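Local coordinates for CLIP-associating protein 2 (Mus musculus, PDB 3WOZ) that is a microtubule-associated protein whose TOG domain, built of HEAT repeats, probably binds tubulin and contributes to the control of microtubule dynamics, at residues 53-58 and 93-98; 71-74 and 80-83; 24-29 and 67-72. All coordinates share one frame; numbering follows the deposited sequence. Where two conformers were deposited one is given.

Contact 1: residues 53-58 and 93-98; sequences RMFADP and LKKMGA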
loop_
_atom_site.group_PDB
_atom_site.type_symbol
_atom_site.label_atom_id
_atom_site.label_comp_id
_atom_site.label_asym_id
_atom_site.label_seq_id
_atom_site.Cartn_x
_atom_site.Cartn_y
_atom_site.Cartn_z
ATOM N N ARG A 53 -3.512 -2.228 14.671
ATOM C CA ARG A 53 -4.739 -2.868 15.146
ATOM C C ARG A 53 -5.986 -2.127 14.663
ATOM O O ARG A 53 -7.021 -2.746 14.392
ATOM C CB ARG A 53 -4.741 -2.965 16.674
ATOM C CG ARG A 53 -3.648 -3.861 17.247
ATOM C CD ARG A 53 -3.945 -4.236 18.692
ATOM N NE ARG A 53 -4.199 -3.061 19.520
ATOM C CZ ARG A 53 -3.255 -2.368 20.146
ATOM N NH1 ARG A 53 -1.982 -2.727 20.040
ATOM N NH2 ARG A 53 -3.583 -1.313 20.877
HETATM N N MSE A 54 -5.878 -0.803 14.548
HETATM C CA MSE A 54 -6.983 0.040 14.087
HETATM C C MSE A 54 -7.441 -0.290 12.662
HETATM O O MSE A 54 -8.575 -0.003 12.288
HETATM C CB MSE A 54 -6.622 1.523 14.203
HETATM C CG MSE A 54 -7.763 2.383 14.725
HETATM SE SE MSE A 54 -7.169 4.038 15.569
HETATM C CE MSE A 54 -8.320 4.030 17.152
ATOM N N PHE A 55 -6.559 -0.892 11.871
ATOM C CA PHE A 55 -6.931 -1.353 10.538
ATOM C C PHE A 55 -8.065 -2.374 10.589
ATOM O O PHE A 55 -8.819 -2.512 9.628
ATOM C CB PHE A 55 -5.719 -1.925 9.795
ATOM C CG PHE A 55 -4.884 -0.880 9.114
ATOM C CD1 PHE A 55 -5.375 -0.191 8.012
ATOM C CD2 PHE A 55 -3.604 -0.586 9.574
ATOM C CE1 PHE A 55 -4.610 0.787 7.380
ATOM C CE2 PHE A 55 -2.825 0.389 8.939
ATOM C CZ PHE A 55 -3.333 1.070 7.837
ATOM N N ALA A 56 -8.181 -3.074 11.717
ATOM C CA ALA A 56 -9.268 -4.022 11.942
ATOM C C ALA A 56 -10.323 -3.512 12.934
ATOM O O ALA A 56 -10.982 -4.304 13.596
ATOM C CB ALA A 56 -8.703 -5.368 12.403
ATOM N N ASP A 57 -10.492 -2.195 13.033
ATOM C CA ASP A 57 -11.472 -1.625 13.965
ATOM C C ASP A 57 -12.899 -1.929 13.493
ATOM O O ASP A 57 -13.250 -1.609 12.361
ATOM C CB ASP A 57 -11.266 -0.116 14.111
ATOM C CG ASP A 57 -11.913 0.447 15.360
ATOM O OD1 ASP A 57 -13.163 0.477 15.443
ATOM O OD2 ASP A 57 -11.161 0.880 16.259
ATOM N N PRO A 58 -13.723 -2.547 14.365
ATOM C CA PRO A 58 -15.050 -2.993 13.945
ATOM C C PRO A 58 -16.091 -1.872 13.878
ATOM O O PRO A 58 -17.160 -2.064 13.299
ATOM C CB PRO A 58 -15.430 -4.011 15.024
ATOM C CG PRO A 58 -14.753 -3.512 16.244
ATOM C CD PRO A 58 -13.451 -2.893 15.774
ATOM N N LEU A 93 -3.775 -1.509 1.149
ATOM C CA LEU A 93 -4.126 -2.217 -0.085
ATOM C C LEU A 93 -5.171 -3.306 0.161
ATOM O O LEU A 93 -6.057 -3.521 -0.670
ATOM C CB LEU A 93 -2.886 -2.793 -0.771
ATOM C CG LEU A 93 -1.949 -1.770 -1.419
ATOM C CD1 LEU A 93 -0.619 -2.430 -1.740
ATOM C CD2 LEU A 93 -2.570 -1.154 -2.670
ATOM N N LYS A 94 -5.072 -3.974 1.305
ATOM C CA LYS A 94 -6.093 -4.934 1.719
ATOM C C LYS A 94 -7.449 -4.245 1.919
ATOM O O LYS A 94 -8.473 -4.737 1.446
ATOM C CB LYS A 94 -5.663 -5.674 2.988
ATOM C CG LYS A 94 -4.543 -6.679 2.762
ATOM C CD LYS A 94 -4.187 -7.402 4.048
ATOM C CE LYS A 94 -3.486 -8.725 3.746
ATOM N NZ LYS A 94 -2.911 -9.355 4.973
ATOM N N LYS A 95 -7.440 -3.096 2.593
ATOM C CA LYS A 95 -8.657 -2.296 2.784
ATOM C C LYS A 95 -9.228 -1.804 1.459
ATOM O O LYS A 95 -10.440 -1.843 1.250
ATOM C CB LYS A 95 -8.402 -1.115 3.727
ATOM C CG LYS A 95 -8.229 -1.512 5.182
ATOM C CD LYS A 95 -9.443 -2.273 5.689
ATOM C CE LYS A 95 -9.042 -3.327 6.685
ATOM N NZ LYS A 95 -10.224 -3.790 7.442
HETATM N N MSE A 96 -8.345 -1.368 0.566
HETATM C CA MSE A 96 -8.728 -0.921 -0.772
HETATM C C MSE A 96 -9.348 -2.053 -1.594
HETATM O O MSE A 96 -10.163 -1.806 -2.480
HETATM C CB MSE A 96 -7.519 -0.328 -1.507
HETATM C CG MSE A 96 -7.864 0.485 -2.747
HETATM SE SE MSE A 96 -8.845 2.134 -2.325
HETATM C CE MSE A 96 -9.859 2.291 -3.984
ATOM N N GLY A 97 -8.957 -3.290 -1.293
ATOM C CA GLY A 97 -9.480 -4.458 -1.994
ATOM C C GLY A 97 -10.633 -5.140 -1.278
ATOM O O GLY A 97 -11.133 -6.165 -1.747
ATOM N N ALA A 98 -11.058 -4.575 -0.150
ATOM C CA ALA A 98 -12.131 -5.165 0.659
ATOM C C ALA A 98 -13.550 -4.740 0.248
ATOM O O ALA A 98 -14.516 -5.114 0.908
ATOM C CB ALA A 98 -11.897 -4.880 2.143
HETATM O O HOH W 1 -12.149 -2.621 9.893
#
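At one edge of the helical HEAT-repeat array of this TOG domain, the turn that follows helix 41-54 is joined to the last turn of helix 85-96 by Lys-95, which reaches across to Phe-55. The contact rests on one hydrogen bond, which the ammonium NZ of Lys-95 donates to the main-chain O of Phe-55 over 2.9 Å. It arrives nearly head-on, with a C=O...N angle of 160° and a tilt of 17° from the carbonyl plane. Bends at chi2 (-57°) and chi3 of Lys-95 carry the chain over to this carbonyl, so the adjoining CE lies 3.1 Å from the same Phe-55 O. Farther back, Lys-95 CG passes CD1 of the Phe-55 ring at 4.2 Å, and helix 60-77 packs against both residues: Phe-63 touches the lysine, while Phe-66 meets the Phe-55 ring edge-to-face. The acceptor belongs to a type I beta turn from Met-54 to Asp-57, closed by Asp-57 N on Met-54 O at 3.0 Å. A water donates to Asp-57 O at 2.9 Å and accepts a weak bond from Lys-95 NZ, which extends the link to the carbonyl two residues further on. Asp-57 is tied in turn to Arg-22 by a salt bridge. Tying a side chain to main chain, the lysine bond relies on the turn's shape, not on the acceptor's side chain, and the cation would probably polarise that peptide.

Contact 2: residues 71-74 and 80-83; sequences VDFI and DLQD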
loop_
_atom_site.group_PDB
_atom_site.type_symbol
_atom_site.label_atom_id
_atom_site.label_comp_id
_atom_site.label_asym_id
_atom_site.label_seq_id
_atom_site.Cartn_x
_atom_site.Cartn_y
_atom_site.Cartn_z
ATOM N N VAL A 71 -3.652 10.561 7.241
ATOM C CA VAL A 71 -3.143 11.558 6.298
ATOM C C VAL A 71 -2.193 12.522 7.010
ATOM O O VAL A 71 -1.062 12.723 6.571
ATOM C CB VAL A 71 -4.298 12.325 5.602
ATOM C CG1 VAL A 71 -3.771 13.504 4.778
ATOM C CG2 VAL A 71 -5.099 11.380 4.718
ATOM N N ASP A 72 -2.659 13.082 8.123
ATOM C CA ASP A 72 -1.866 13.984 8.957
ATOM C C ASP A 72 -0.683 13.286 9.610
ATOM O O ASP A 72 0.396 13.865 9.726
ATOM C CB ASP A 72 -2.751 14.602 10.037
ATOM C CG ASP A 72 -3.773 15.544 9.465
ATOM O OD1 ASP A 72 -4.961 15.150 9.368
ATOM O OD2 ASP A 72 -3.379 16.666 9.084
ATOM N N PHE A 73 -0.906 12.047 10.043
ATOM C CA PHE A 73 0.115 11.242 10.706
ATOM C C PHE A 73 1.266 10.949 9.761
ATOM O O PHE A 73 2.427 11.155 10.116
ATOM C CB PHE A 73 -0.502 9.945 11.238
ATOM C CG PHE A 73 0.488 8.995 11.851
ATOM C CD1 PHE A 73 0.749 7.767 11.251
ATOM C CD2 PHE A 73 1.147 9.315 13.035
ATOM C CE1 PHE A 73 1.646 6.874 11.820
ATOM C CE2 PHE A 73 2.051 8.432 13.604
ATOM C CZ PHE A 73 2.294 7.206 13.002
ATOM N N ILE A 74 0.937 10.483 8.556
ATOM C CA ILE A 74 1.936 10.228 7.529
ATOM C C ILE A 74 2.688 11.514 7.157
ATOM O O ILE A 74 3.916 11.516 7.093
ATOM C CB ILE A 74 1.319 9.574 6.266
ATOM C CG1 ILE A 74 0.763 8.182 6.594
ATOM C CG2 ILE A 74 2.352 9.477 5.153
ATOM C CD1 ILE A 74 -0.291 7.689 5.616
ATOM N N ASP A 80 10.231 9.220 9.865
ATOM C CA ASP A 80 10.457 8.265 10.944
ATOM C C ASP A 80 9.582 7.009 10.845
ATOM O O ASP A 80 9.486 6.244 11.803
ATOM C CB ASP A 80 10.243 8.960 12.292
ATOM C CG ASP A 80 11.214 10.107 12.518
ATOM O OD1 ASP A 80 12.426 9.845 12.710
ATOM O OD2 ASP A 80 10.764 11.273 12.507
ATOM N N LEU A 81 8.973 6.790 9.680
ATOM C CA LEU A 81 7.985 5.718 9.503
ATOM C C LEU A 81 8.391 4.621 8.517
ATOM O O LEU A 81 7.560 3.795 8.128
ATOM C CB LEU A 81 6.629 6.311 9.083
ATOM C CG LEU A 81 5.800 7.030 10.148
ATOM C CD1 LEU A 81 4.642 7.783 9.508
ATOM C CD2 LEU A 81 5.289 6.055 11.206
ATOM N N GLN A 82 9.660 4.598 8.124
ATOM C CA GLN A 82 10.123 3.642 7.113
ATOM C C GLN A 82 10.003 2.175 7.539
ATOM O O GLN A 82 9.729 1.302 6.707
ATOM C CB GLN A 82 11.543 3.979 6.646
ATOM C CG GLN A 82 11.563 5.134 5.644
ATOM C CD GLN A 82 12.961 5.562 5.222
ATOM O OE1 GLN A 82 13.913 4.780 5.267
ATOM N NE2 GLN A 82 13.084 6.812 4.797
ATOM N N ASP A 83 10.189 1.915 8.831
ATOM C CA ASP A 83 10.080 0.561 9.371
ATOM C C ASP A 83 8.628 0.114 9.532
ATOM O O ASP A 83 8.357 -1.080 9.668
ATOM C CB ASP A 83 10.818 0.449 10.710
ATOM C CG ASP A 83 12.319 0.630 10.569
ATOM O OD1 ASP A 83 12.913 1.308 11.429
ATOM O OD2 ASP A 83 12.911 0.098 9.604
#
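Leu-81 points its isobutyl fork at helix 60-77 and comes against Phe-73 obliquely. The two methyls divide the work. CD2 of Leu-81 lies against the far corner of the phenyl, 3.7 Å from Phe-73 CZ and 3.8 Å from Phe-73 CE1. CD1 is 3.9 Å from Phe-73 CE1 but also settles on the helix backbone, 4.1 Å from Ile-74 CA. The ring reaches the leucine because chi1 of Phe-73 is 176°, which sets CG opposite the backbone N and swings the phenyl toward the loop after the helix. Around the pair, Phe-51 of helix 41-54 meets the Phe-73 ring edge-to-face, Cys-48 touches Leu-81, and Phe-119 touches both Leu-81 and Ile-74. The segment 80-83 is thereby folded back onto the helix it has just left, ahead of helix 85-96. With an alanine in place of Leu-81, both methyls would be missing and the CZ corner of Phe-73 would probably lose the cover this loop gives it, leaving the loop without its apolar hold on the helix. No hydrogen bond spans the two segments: the loop is held to this part of the helix by buried apolar contact, which depends on shape more than on direction.

Contact 3: residues 24-29 and 67-72; sequences EGLLGL and LETLVD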
loop_
_atom_site.group_PDB
_atom_site.type_symbol
_atom_site.label_atom_id
_atom_site.label_comp_id
_atom_site.label_asym_id
_atom_site.label_seq_id
_atom_site.Cartn_x
_atom_site.Cartn_y
_atom_site.Cartn_z
ATOM N N GLU A 24 -12.771 9.730 20.778
ATOM C CA GLU A 24 -12.252 10.875 21.523
ATOM C C GLU A 24 -10.726 10.939 21.456
ATOM O O GLU A 24 -10.157 12.021 21.340
ATOM C CB GLU A 24 -12.732 10.842 22.978
ATOM C CG GLU A 24 -13.063 12.221 23.557
ATOM C CD GLU A 24 -14.185 12.943 22.809
ATOM O OE1 GLU A 24 -15.156 12.284 22.364
ATOM O OE2 GLU A 24 -14.096 14.184 22.671
ATOM N N GLY A 25 -10.080 9.775 21.510
ATOM C CA GLY A 25 -8.630 9.672 21.338
ATOM C C GLY A 25 -8.140 10.165 19.985
ATOM O O GLY A 25 -7.151 10.904 19.908
ATOM N N LEU A 26 -8.833 9.759 18.920
ATOM C CA LEU A 26 -8.500 10.188 17.558
ATOM C C LEU A 26 -8.671 11.695 17.356
ATOM O O LEU A 26 -7.890 12.317 16.639
ATOM C CB LEU A 26 -9.309 9.405 16.515
ATOM C CG LEU A 26 -8.904 7.943 16.293
ATOM C CD1 LEU A 26 -9.940 7.222 15.448
ATOM C CD2 LEU A 26 -7.519 7.834 15.655
ATOM N N LEU A 27 -9.695 12.268 17.985
ATOM C CA LEU A 27 -9.879 13.720 18.003
ATOM C C LEU A 27 -8.698 14.407 18.696
ATOM O O LEU A 27 -8.181 15.406 18.199
ATOM C CB LEU A 27 -11.194 14.101 18.690
ATOM C CG LEU A 27 -12.505 13.755 17.972
ATOM C CD1 LEU A 27 -13.698 13.946 18.897
ATOM C CD2 LEU A 27 -12.677 14.571 16.696
ATOM N N GLY A 28 -8.280 13.851 19.835
ATOM C CA GLY A 28 -7.106 14.335 20.569
ATOM C C GLY A 28 -5.821 14.196 19.773
ATOM O O GLY A 28 -5.000 15.108 19.749
ATOM N N LEU A 29 -5.663 13.054 19.103
ATOM C CA LEU A 29 -4.491 12.793 18.267
ATOM C C LEU A 29 -4.428 13.738 17.074
ATOM O O LEU A 29 -3.365 14.279 16.767
ATOM C CB LEU A 29 -4.462 11.330 17.812
ATOM C CG LEU A 29 -3.384 10.875 16.823
ATOM C CD1 LEU A 29 -1.971 11.214 17.299
ATOM C CD2 LEU A 29 -3.523 9.378 16.563
ATOM N N LEU A 67 -8.753 6.508 9.271
ATOM C CA LEU A 67 -8.285 6.763 7.904
ATOM C C LEU A 67 -7.969 8.235 7.634
ATOM O O LEU A 67 -7.002 8.542 6.938
ATOM C CB LEU A 67 -9.299 6.262 6.876
ATOM C CG LEU A 67 -9.456 4.748 6.735
ATOM C CD1 LEU A 67 -10.571 4.456 5.749
ATOM C CD2 LEU A 67 -8.133 4.064 6.311
ATOM N N GLU A 68 -8.787 9.132 8.183
ATOM C CA GLU A 68 -8.572 10.575 8.031
ATOM C C GLU A 68 -7.364 11.063 8.818
ATOM O O GLU A 68 -6.650 11.950 8.370
ATOM C CB GLU A 68 -9.811 11.364 8.458
ATOM C CG GLU A 68 -10.958 11.261 7.480
ATOM C CD GLU A 68 -12.259 11.824 8.023
ATOM O OE1 GLU A 68 -12.597 11.549 9.196
ATOM O OE2 GLU A 68 -12.951 12.535 7.264
ATOM N N THR A 69 -7.159 10.492 9.998
ATOM C CA THR A 69 -6.031 10.843 10.855
ATOM C C THR A 69 -4.701 10.393 10.238
ATOM O O THR A 69 -3.674 11.045 10.430
ATOM C CB THR A 69 -6.198 10.226 12.263
ATOM O OG1 THR A 69 -7.536 10.443 12.717
ATOM C CG2 THR A 69 -5.227 10.854 13.266
ATOM N N LEU A 70 -4.734 9.286 9.492
ATOM C CA LEU A 70 -3.541 8.734 8.835
ATOM C C LEU A 70 -2.853 9.745 7.929
ATOM O O LEU A 70 -1.623 9.784 7.866
ATOM C CB LEU A 70 -3.885 7.482 8.015
ATOM C CG LEU A 70 -3.793 6.080 8.629
ATOM C CD1 LEU A 70 -4.145 5.038 7.569
ATOM C CD2 LEU A 70 -2.400 5.791 9.197
ATOM N N VAL A 71 -3.652 10.561 7.241
ATOM C CA VAL A 71 -3.143 11.558 6.298
ATOM C C VAL A 71 -2.193 12.522 7.010
ATOM O O VAL A 71 -1.062 12.723 6.571
ATOM C CB VAL A 71 -4.298 12.325 5.602
ATOM C CG1 VAL A 71 -3.771 13.504 4.778
ATOM C CG2 VAL A 71 -5.099 11.380 4.718
ATOM N N ASP A 72 -2.659 13.082 8.123
ATOM C CA ASP A 72 -1.866 13.984 8.957
ATOM C C ASP A 72 -0.683 13.286 9.610
ATOM O O ASP A 72 0.396 13.865 9.726
ATOM C CB ASP A 72 -2.751 14.602 10.037
ATOM C CG ASP A 72 -3.773 15.544 9.465
ATOM O OD1 ASP A 72 -4.961 15.150 9.368
ATOM O OD2 ASP A 72 -3.379 16.666 9.084
#
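Segments 24-29 and 67-72 are both helical and run in the same general direction, closest at Leu-26 and Thr-69, whose CA atoms are 7.2 Å apart. Thr-69 is the single residue of segment 67-72 that touches segment 24-29, and its two branches go to different leucines. The methyl CG2 of Thr-69 fits against the end of Leu-29, 4.0 Å from CD2 and the same distance from CG. The hydroxyl branch faces Leu-26 instead, with OG1 of Thr-69 3.9 Å from Leu-26 CD2. These two leucines stand one helical turn apart on helix 19-34, so the threonine side chain bridges successive turns of its neighbour. Their torsions differ: at Leu-26 chi1 is -73° and CG lies beside the backbone N, whereas Leu-29 holds CG opposite its N, which brings that side chain round to the threonine methyl. HEAT repeats, from which TOG domains are made, are antiparallel helix pairs stacked side by side, which brings helices of like direction, as here, next to each other; helix 41-54 lines the same interface, with Leu-47 and Phe-51 on Leu-29 and Met-54 on Leu-26. The Thr-69 hydroxyl, though buried among leucines, is hydrogen-bonded to the main-chain O of Met-65, one turn earlier in its own helix, and to OE1 of Gln-30 on helix 19-34. Its one hydrogen would have to be shared between the two oxygens unless the Gln-30 amide is flipped. The Met-65 bond probably fixes the side chain's rotation, keeping CG2 directed at Leu-29, while Gln-30 probably adds a polar tie between the helices.

Helix 60-77 joins the three sites: contacts 2 and 3 lie on neighbouring turns of it and share Val-71 and Asp-72, with centres about 13 Å apart, while Phe-63 and Phe-66 of the same helix pack against contact 1. Contact 1 is partly buried and polar, a lysine on a carbonyl with water beside it. Contacts 2 and 3 are buried and apolar between their segments, one tying a loop back to its helix, the other two helices side by side. Contacts 1 and 3 touch: SE of Met-54, present as selenomethionine, lies 3.8 Å from CD2 of Leu-26. Contact 2 stays apart from contact 1, nearest atoms about 8 Å away.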